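Local coordinates for protein prephenate dehydrogenase (Corynebacterium glutamicum ATCC 13032, PDB 3KTD) that probably catalyses the NAD(P)+-dependent oxidative decarboxylation of prephenate in tyrosine biosynthesis, at residues Y285-R288 and I289-E292. Sequence-based numbering, arbitrary orientation.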
# COMPACT_ATOMS: atom_id res chain seq x y z
N TYR A 285 -14.33 1.75 -0.04
CA TYR A 285 -14.23 2.76 1.00
C TYR A 285 -14.76 2.28 2.34
O TYR A 285 -14.15 2.48 3.38
CB TYR A 285 -15.02 4.00 0.59
CG TYR A 285 -15.06 5.08 1.64
CD1 TYR A 285 -13.91 5.80 1.97
CD2 TYR A 285 -16.23 5.38 2.32
CE1 TYR A 285 -13.93 6.78 2.94
CE2 TYR A 285 -16.26 6.37 3.29
CZ TYR A 285 -15.11 7.07 3.60
OH TYR A 285 -15.13 8.04 4.56
N ARG A 286 -15.91 1.63 2.29
CA ARG A 286 -16.60 1.21 3.49
C ARG A 286 -15.77 0.12 4.18
O ARG A 286 -15.63 0.11 5.40
CB ARG A 286 -17.96 0.67 3.08
CG ARG A 286 -19.11 1.23 3.82
CD ARG A 286 -20.35 1.16 2.97
NE ARG A 286 -20.55 -0.20 2.48
CZ ARG A 286 -21.01 -0.52 1.27
NH1 ARG A 286 -21.31 0.42 0.38
NH2 ARG A 286 -21.14 -1.80 0.94
N SER A 287 -15.22 -0.78 3.38
CA SER A 287 -14.39 -1.86 3.88
C SER A 287 -13.12 -1.34 4.52
O SER A 287 -12.73 -1.77 5.60
CB SER A 287 -14.04 -2.82 2.75
OG SER A 287 -15.18 -3.55 2.34
N ARG A 288 -12.47 -0.41 3.84
CA ARG A 288 -11.29 0.25 4.35
C ARG A 288 -11.58 0.98 5.66
O ARG A 288 -10.74 0.99 6.55
CB ARG A 288 -10.73 1.21 3.30
CG ARG A 288 -9.60 2.13 3.76
CD ARG A 288 -8.40 1.39 4.32
NE ARG A 288 -7.42 2.33 4.86
CZ ARG A 288 -6.18 2.02 5.22
NH1 ARG A 288 -5.70 0.78 5.09
NH2 ARG A 288 -5.39 2.97 5.69
N ILE A 289 -12.76 1.59 5.78
CA ILE A 289 -13.13 2.28 7.00
C ILE A 289 -13.29 1.29 8.14
O ILE A 289 -12.87 1.56 9.26
CB ILE A 289 -14.41 3.14 6.82
CG1 ILE A 289 -14.15 4.31 5.86
CG2 ILE A 289 -14.91 3.69 8.15
CD1 ILE A 289 -13.01 5.23 6.26
N ARG A 290 -13.90 0.14 7.86
CA ARG A 290 -14.04 -0.93 8.86
C ARG A 290 -12.67 -1.43 9.34
O ARG A 290 -12.50 -1.69 10.53
CB ARG A 290 -14.91 -2.10 8.37
CG ARG A 290 -16.42 -1.82 8.50
CD ARG A 290 -17.32 -3.08 8.31
NE ARG A 290 -17.43 -3.51 6.91
CZ ARG A 290 -18.27 -2.99 6.00
NH1 ARG A 290 -19.10 -2.00 6.31
NH2 ARG A 290 -18.28 -3.47 4.76
N TYR A 291 -11.70 -1.55 8.43
CA TYR A 291 -10.36 -1.97 8.82
C TYR A 291 -9.69 -0.93 9.75
O TYR A 291 -9.23 -1.27 10.85
CB TYR A 291 -9.47 -2.22 7.60
CG TYR A 291 -8.01 -2.37 7.98
CD1 TYR A 291 -7.56 -3.51 8.64
CD2 TYR A 291 -7.10 -1.35 7.72
CE1 TYR A 291 -6.23 -3.63 9.01
CE2 TYR A 291 -5.77 -1.47 8.09
CZ TYR A 291 -5.34 -2.61 8.73
OH TYR A 291 -4.02 -2.73 9.10
N GLU A 292 -9.65 0.33 9.30
CA GLU A 292 -9.07 1.40 10.11
C GLU A 292 -9.70 1.47 11.48
O GLU A 292 -9.00 1.59 12.48
CB GLU A 292 -9.24 2.75 9.43
CG GLU A 292 -8.33 2.97 8.24
CD GLU A 292 -8.68 4.24 7.48
OE1 GLU A 292 -9.63 4.94 7.88
OE2 GLU A 292 -7.99 4.54 6.48
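R288 and E292, one helical turn apart, form a salt bridge in which a single carboxylate oxygen takes both bonds. NE of R288 lies 2.8 Å from OE2 of E292, with an N-H...O angle of 136°, and NH2 adds a weak, more strongly bent bond to the same oxygen. The guanidinium and carboxylate planes stand 76° apart, and NE reaches OE2 from above the carboxylate plane, so the two groups do not pair flat. With CG anti to the backbone N and a bend at chi2, the R288 chain runs outward and somewhat toward the helix C-terminus, bringing one guanidinium face over CG of E292. NH1, turned away from the carboxylate, is 3.7 Å from CD2 of Y291 and also makes weak hydrogen bonds to R228 O and T231 OG1 of the second subunit.

Four successive i to i+4 backbone hydrogen bonds, from I289 N to Y285 O through E292 N to R288 O, establish regular alpha-helix within helix 278-293. Contacts of this helix with the second subunit agree with a role in dimerization: the Y291 ring meets Y227 of that subunit edge-to-face, and R290 NH2 forms a salt bridge with D213 of the second subunit, which probably offsets its closeness to R286. S287 OG is hydrogen-bonded to N283 O and weakly to the same aspartate of the second subunit.

R286 and R290 run side by side, with R286 NE 4.5 Å from R290 NH1. R286 O lies over the centre of one face of the R290 guanidinium. On another side of the helix, CG1 of I289 makes a CH-pi contact over the face of the Y285 ring, 3.8 Å from its centroid and 15° off the normal, while CD1 of I289 packs against CE1 and CZ.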